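Local coordinates for nitrogenase molybdenum-iron protein beta chain (Clostridium pasteurianum, PDB 4WES) that forms, with the alpha chain, the molybdenum-iron component of nitrogenase, which reduces dinitrogen to ammonium, and shares an [8Fe-7S] cluster with that chain, at residues B[376-381]-B[396-401]; B[405-410]-B[434-439]. One frame throughout, in Å; residues are numbered along the deposited sequence.

Contact 1 (B[376-381]-B[396-401])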
loop_
_atom_site.group_PDB
_atom_site.type_symbol
_atom_site.label_atom_id
_atom_site.label_comp_id
_atom_site.label_asym_id
_atom_site.label_seq_id
_atom_site.Cartn_x
_atom_site.Cartn_y
_atom_site.Cartn_z
ATOM N N ASP B 376 -12.649 -20.976 11.005
ATOM C CA ASP B 376 -12.780 -21.903 9.863
ATOM C C ASP B 376 -11.752 -21.609 8.787
ATOM O O ASP B 376 -11.045 -22.505 8.317
ATOM C CB ASP B 376 -14.148 -21.765 9.217
ATOM C CG ASP B 376 -15.304 -22.323 10.051
ATOM O OD1 ASP B 376 -15.168 -23.423 10.639
ATOM O OD2 ASP B 376 -16.381 -21.678 10.021
ATOM N N VAL B 377 -11.679 -20.341 8.339
ATOM C CA VAL B 377 -10.847 -20.066 7.197
ATOM C C VAL B 377 -9.383 -20.327 7.547
ATOM O O VAL B 377 -8.613 -20.800 6.707
ATOM C CB VAL B 377 -11.098 -18.671 6.625
ATOM C CG1 VAL B 377 -10.157 -18.403 5.452
ATOM C CG2 VAL B 377 -12.518 -18.587 6.114
ATOM N N HIS B 378 -8.981 -19.950 8.762
ATOM C CA HIS B 378 -7.607 -20.235 9.162
ATOM C C HIS B 378 -7.319 -21.736 9.084
ATOM O O HIS B 378 -6.279 -22.159 8.564
ATOM C CB HIS B 378 -7.323 -19.652 10.532
ATOM C CG HIS B 378 -5.875 -19.681 10.880
ATOM N ND1 HIS B 378 -5.440 -19.412 12.150
ATOM C CD2 HIS B 378 -4.769 -19.911 10.123
ATOM C CE1 HIS B 378 -4.121 -19.500 12.166
ATOM N NE2 HIS B 378 -3.691 -19.779 10.936
ATOM N N GLN B 379 -8.218 -22.545 9.632
ATOM C CA GLN B 379 -8.025 -24.003 9.550
ATOM C C GLN B 379 -7.882 -24.461 8.105
ATOM O O GLN B 379 -7.020 -25.308 7.790
ATOM C CB GLN B 379 -9.155 -24.775 10.215
ATOM C CG GLN B 379 -9.247 -24.543 11.714
ATOM C CD GLN B 379 -9.933 -25.731 12.405
ATOM O OE1 GLN B 379 -11.131 -25.934 12.277
ATOM N NE2 GLN B 379 -9.139 -26.530 13.069
ATOM N N TRP B 380 -8.722 -23.954 7.213
ATOM C CA TRP B 380 -8.619 -24.346 5.814
ATOM C C TRP B 380 -7.257 -23.977 5.232
ATOM O O TRP B 380 -6.663 -24.783 4.508
ATOM C CB TRP B 380 -9.734 -23.706 4.993
ATOM C CG TRP B 380 -11.108 -24.033 5.456
ATOM C CD1 TRP B 380 -11.505 -25.021 6.339
ATOM C CD2 TRP B 380 -12.290 -23.364 5.060
ATOM N NE1 TRP B 380 -12.865 -24.977 6.517
ATOM C CE2 TRP B 380 -13.364 -23.957 5.749
ATOM C CE3 TRP B 380 -12.541 -22.300 4.188
ATOM C CZ2 TRP B 380 -14.675 -23.532 5.570
ATOM C CZ3 TRP B 380 -13.834 -21.881 4.018
ATOM C CH2 TRP B 380 -14.880 -22.501 4.699
ATOM N N ILE B 381 -6.790 -22.770 5.546
ATOM C CA ILE B 381 -5.496 -22.310 5.058
ATOM C C ILE B 381 -4.366 -23.206 5.527
ATOM O O ILE B 381 -3.428 -23.465 4.790
ATOM C CB ILE B 381 -5.283 -20.846 5.451
ATOM C CG1 ILE B 381 -6.191 -19.950 4.603
ATOM C CG2 ILE B 381 -3.843 -20.429 5.314
ATOM C CD1 ILE B 381 -6.314 -18.523 5.114
ATOM N N LYS B 396 -5.919 -9.706 9.783
ATOM C CA LYS B 396 -4.500 -9.410 9.941
ATOM C C LYS B 396 -3.759 -10.457 10.740
ATOM O O LYS B 396 -2.554 -10.655 10.571
ATOM C CB LYS B 396 -4.295 -7.984 10.612
ATOM C CG LYS B 396 -4.706 -7.909 12.060
ATOM C CD LYS B 396 -4.927 -6.500 12.697
ATOM C CE LYS B 396 -3.708 -5.745 12.888
ATOM N NZ LYS B 396 -3.954 -4.348 13.207
ATOM N N PHE B 397 -4.456 -11.103 11.669
ATOM C CA PHE B 397 -3.827 -12.140 12.516
ATOM C C PHE B 397 -3.485 -13.354 11.691
ATOM O O PHE B 397 -2.409 -13.945 11.874
ATOM C CB PHE B 397 -4.777 -12.537 13.661
ATOM C CG PHE B 397 -5.029 -11.459 14.673
ATOM C CD1 PHE B 397 -6.061 -10.539 14.500
ATOM C CD2 PHE B 397 -4.293 -11.387 15.843
ATOM C CE1 PHE B 397 -6.304 -9.581 15.439
ATOM C CE2 PHE B 397 -4.531 -10.439 16.792
ATOM C CZ PHE B 397 -5.551 -9.523 16.594
ATOM N N ILE B 398 -4.361 -13.756 10.789
ATOM C CA ILE B 398 -4.081 -14.849 9.864
ATOM C C ILE B 398 -2.989 -14.459 8.881
ATOM O O ILE B 398 -2.081 -15.242 8.595
ATOM C CB ILE B 398 -5.359 -15.271 9.129
ATOM C CG1 ILE B 398 -6.449 -15.736 10.068
ATOM C CG2 ILE B 398 -5.089 -16.338 8.101
ATOM C CD1 ILE B 398 -7.791 -15.946 9.415
ATOM N N ALA B 399 -3.042 -13.231 8.372
ATOM C CA ALA B 399 -2.055 -12.771 7.410
ATOM C C ALA B 399 -0.660 -12.826 8.007
ATOM O O ALA B 399 0.295 -13.221 7.325
ATOM C CB ALA B 399 -2.382 -11.353 6.946
ATOM N N ARG B 400 -0.532 -12.409 9.259
ATOM C CA ARG B 400 0.784 -12.458 9.887
ATOM C C ARG B 400 1.197 -13.904 10.180
ATOM O O ARG B 400 2.317 -14.317 9.892
ATOM C CB ARG B 400 0.800 -11.625 11.178
ATOM C CG ARG B 400 2.069 -11.885 11.964
ATOM C CD ARG B 400 2.415 -10.795 12.908
ATOM N NE ARG B 400 3.451 -11.235 13.821
ATOM C CZ ARG B 400 4.171 -10.433 14.582
ATOM N NH1 ARG B 400 4.051 -9.122 14.518
ATOM N NH2 ARG B 400 5.030 -10.964 15.438
ATOM N N GLU B 401 0.312 -14.687 10.794
ATOM C CA GLU B 401 0.672 -16.064 11.173
ATOM C C GLU B 401 1.053 -16.880 9.951
ATOM O O GLU B 401 1.995 -17.683 10.044
ATOM C CB GLU B 401 -0.492 -16.709 11.910
ATOM C CG GLU B 401 -0.323 -18.189 12.209
ATOM C CD GLU B 401 0.830 -18.547 13.108
ATOM O OE1 GLU B 401 1.560 -17.645 13.610
ATOM O OE2 GLU B 401 1.001 -19.780 13.340
#
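Ile398 reaches across from helix 396-402 and fills the angle between His378 and Ile381 of helix 374-383. It packs on both residues. Ile398 CD1 lies 3.9 Å from His378 CB, and its CG1 sits over one face of the imidazole. The other branch, CG2, turns to Ile381 and meets its CD1 at 3.9 Å. The Ile398 and His378 side chains lie alongside, pointing opposite ways. His378 has CG anti to its backbone N (chi1 -169°), which carries the ring over to Ile398 and Glu401.

His378 and Glu401 meet through the glutamate's methylene: Glu401 CG is 3.9 Å from His378 NE2. The Glu401 chain is bent beyond CG, and its carboxylate plane stands 82° from the ring plane. Their polar ends bond to other partners. His378 NE2 hydrogen-bonds Glu402, and Glu401 OE1 bonds the N-terminal amine of Met1. Leu2 and Thr5 also touch the His378 side chain.

The axes of the two helix segments approach to 10.8 Å and run nearly parallel, with a signed crossing angle of -16°. Strand 388-391 joins the two helices in the chain. Helix 396-402 is the helix of the beta-alpha-beta unit between the parallel strands 388-391 and 406-408.

Contact 2 (B[405-410]-B[434-439])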
loop_
_atom_site.group_PDB
_atom_site.type_symbol
_atom_site.label_atom_id
_atom_site.label_comp_id
_atom_site.label_asym_id
_atom_site.label_seq_id
_atom_site.Cartn_x
_atom_site.Cartn_y
_atom_site.Cartn_z
ATOM N N PRO B 405 -0.105 -12.150 1.740
ATOM C CA PRO B 405 -0.437 -10.752 1.329
ATOM C C PRO B 405 -1.880 -10.428 1.641
ATOM O O PRO B 405 -2.770 -11.217 1.357
ATOM C CB PRO B 405 -0.145 -10.767 -0.175
ATOM C CG PRO B 405 0.918 -11.808 -0.317
ATOM C CD PRO B 405 0.516 -12.906 0.637
ATOM N N PHE B 406 -2.077 -9.235 2.224
ATOM C CA PHE B 406 -3.331 -8.912 2.883
ATOM C C PHE B 406 -3.911 -7.592 2.389
ATOM O O PHE B 406 -3.247 -6.564 2.432
ATOM C CB PHE B 406 -3.100 -8.860 4.396
ATOM C CG PHE B 406 -4.311 -8.516 5.233
ATOM C CD1 PHE B 406 -5.514 -9.171 5.063
ATOM C CD2 PHE B 406 -4.226 -7.545 6.231
ATOM C CE1 PHE B 406 -6.623 -8.843 5.828
ATOM C CE2 PHE B 406 -5.332 -7.223 6.995
ATOM C CZ PHE B 406 -6.526 -7.878 6.800
ATOM N N VAL B 407 -5.176 -7.619 1.948
ATOM C CA VAL B 407 -5.950 -6.465 1.553
ATOM C C VAL B 407 -7.090 -6.249 2.531
ATOM O O VAL B 407 -7.957 -7.107 2.657
ATOM C CB VAL B 407 -6.469 -6.613 0.124
ATOM C CG1 VAL B 407 -7.365 -5.446 -0.283
ATOM C CG2 VAL B 407 -5.291 -6.779 -0.839
ATOM N N ARG B 408 -7.097 -5.083 3.158
ATOM C CA ARG B 408 -8.195 -4.688 4.036
ATOM C C ARG B 408 -9.410 -4.277 3.207
ATOM O O ARG B 408 -9.289 -3.416 2.316
ATOM C CB ARG B 408 -7.752 -3.557 4.941
ATOM C CG ARG B 408 -6.804 -4.004 6.027
ATOM C CD ARG B 408 -6.118 -2.839 6.723
ATOM N NE ARG B 408 -5.279 -3.314 7.820
ATOM C CZ ARG B 408 -4.055 -3.836 7.689
ATOM N NH1 ARG B 408 -3.490 -3.891 6.502
ATOM N NH2 ARG B 408 -3.463 -4.335 8.746
ATOM N N PHE B 409 -10.565 -4.846 3.496
ATOM C CA PHE B 409 -11.776 -4.651 2.690
ATOM C C PHE B 409 -12.979 -4.841 3.584
ATOM O O PHE B 409 -12.962 -5.694 4.478
ATOM C CB PHE B 409 -11.747 -5.706 1.575
ATOM C CG PHE B 409 -12.920 -5.690 0.634
ATOM C CD1 PHE B 409 -12.855 -4.984 -0.535
ATOM C CD2 PHE B 409 -14.039 -6.420 0.910
ATOM C CE1 PHE B 409 -13.932 -4.991 -1.425
ATOM C CE2 PHE B 409 -15.109 -6.440 0.033
ATOM C CZ PHE B 409 -15.062 -5.724 -1.129
ATOM N N GLY B 410 -14.023 -4.057 3.381
ATOM C CA GLY B 410 -15.267 -4.246 4.115
ATOM C C GLY B 410 -15.262 -3.570 5.459
ATOM O O GLY B 410 -14.860 -2.419 5.586
ATOM N N VAL B 434 -7.175 -3.351 -7.985
ATOM C CA VAL B 434 -6.121 -4.055 -8.673
ATOM C C VAL B 434 -4.749 -3.544 -8.274
ATOM O O VAL B 434 -3.816 -4.320 -8.082
ATOM C CB VAL B 434 -6.276 -3.986 -10.209
ATOM C CG1 VAL B 434 -5.146 -4.686 -10.936
ATOM C CG2 VAL B 434 -7.634 -4.591 -10.600
ATOM N N GLU B 435 -4.614 -2.233 -8.122
ATOM C CA GLU B 435 -3.365 -1.667 -7.626
ATOM C C GLU B 435 -3.020 -2.207 -6.243
ATOM O O GLU B 435 -1.886 -2.616 -5.999
ATOM C CB GLU B 435 -3.440 -0.147 -7.613
ATOM C CG GLU B 435 -2.147 0.469 -7.145
ATOM C CD GLU B 435 -2.165 1.939 -6.917
ATOM O OE1 GLU B 435 -3.277 2.529 -6.721
ATOM O OE2 GLU B 435 -1.061 2.512 -6.884
ATOM N N GLU B 436 -4.004 -2.198 -5.354
ATOM C CA GLU B 436 -3.731 -2.680 -3.992
ATOM C C GLU B 436 -3.349 -4.149 -3.951
ATOM O O GLU B 436 -2.414 -4.545 -3.252
ATOM C CB GLU B 436 -4.960 -2.456 -3.128
ATOM C CG GLU B 436 -4.770 -2.656 -1.657
ATOM C CD GLU B 436 -5.995 -2.165 -0.854
ATOM O OE1 GLU B 436 -7.153 -2.027 -1.408
ATOM O OE2 GLU B 436 -5.823 -1.976 0.355
ATOM N N ILE B 437 -4.077 -4.985 -4.691
ATOM C CA ILE B 437 -3.798 -6.404 -4.752
ATOM C C ILE B 437 -2.405 -6.655 -5.304
ATOM O O ILE B 437 -1.619 -7.442 -4.748
ATOM C CB ILE B 437 -4.882 -7.129 -5.594
ATOM C CG1 ILE B 437 -6.216 -7.177 -4.844
ATOM C CG2 ILE B 437 -4.424 -8.538 -5.975
ATOM C CD1 ILE B 437 -7.419 -7.548 -5.676
ATOM N N THR B 438 -2.091 -6.032 -6.443
ATOM C CA THR B 438 -0.789 -6.280 -7.041
ATOM C C THR B 438 0.326 -5.689 -6.177
ATOM O O THR B 438 1.412 -6.273 -6.096
ATOM C CB THR B 438 -0.725 -5.846 -8.501
ATOM O OG1 THR B 438 -1.015 -4.469 -8.645
ATOM C CG2 THR B 438 -1.702 -6.626 -9.332
ATOM N N ASN B 439 0.083 -4.536 -5.556
ATOM C CA ASN B 439 1.087 -3.969 -4.658
ATOM C C ASN B 439 1.446 -4.954 -3.545
ATOM O O ASN B 439 2.627 -5.131 -3.215
ATOM C CB ASN B 439 0.597 -2.682 -3.993
ATOM C CG ASN B 439 0.690 -1.437 -4.851
ATOM O OD1 ASN B 439 1.190 -1.448 -5.967
ATOM N ND2 ASN B 439 0.191 -0.350 -4.296
HETATM O O HOH W 1 -3.851 -3.693 1.883
HETATM O O HOH W 2 -9.846 -2.799 -0.291
HETATM O O HOH W 3 -7.679 -1.058 2.050
#
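Val407 lays its CG1 methyl against the carboxylate of Glu436, 3.6 Å from CD and equally close to OE1. Its other methyl, CG2, meets Ile437 CG1 at 4.1 Å. The valine therefore touches two successive side chains of helix 426-448. CG1 stands anti to the backbone N of Val407 (chi1 176°), which sends this methyl to the glutamate and leaves CG2 for the isoleucine. The Val407 and Ile437 side chains meet nearly perpendicular. Ile437 also packs on Leu388 and Leu310.

Glu436 is extended along its whole chain and reaches the strand backbone through water. One water donates to Phe406 O and to Glu436 OE2. A second joins Arg408 O to Glu436 OE1, with 2.7 Å from the water to Arg408 O. A third also donates to Arg408 O and bonds Glu436 OE2 at 2.7 Å. Each carboxylate oxygen thus has a water link to the strand.

The Arg408 side chain leads away from the helix. Phe406 CE2 lies 3.7 Å above the Arg408 guanidinium plane, over its centre, and Asp415 forms a salt bridge with Arg408 NH2.

The contact joins an apolar patch to a water-bridged carboxylate. Three waters donate to that carboxylate, which would favour an ionised Glu436 and probably stabilise its charge. Its polar end is tied to the strand backbone through water rather than directly.

Contact 1 and contact 2 follow one another along the chain, and their centres lie about 16 Å apart. Helix 396-402 leads into strand 406-408, an outermost strand of its sheet within this chain. The two contacts meet where Phe406 packs against that helix: Ala399 CB is 3.6 Å from Phe406 CB, and Lys396 N is 3.6 Å from Phe406 CZ. Asp415 ties them further, since it makes salt bridges with both Lys396 and Arg408. Lys396 also forms a salt bridge with Glu446 of the second beta subunit, and Glu435 hydrogen-bonds Asn422 of that subunit. Both contacts lie away from the [8Fe-7S] cluster and the iron sites; they are packing within the domain, beside the second beta subunit.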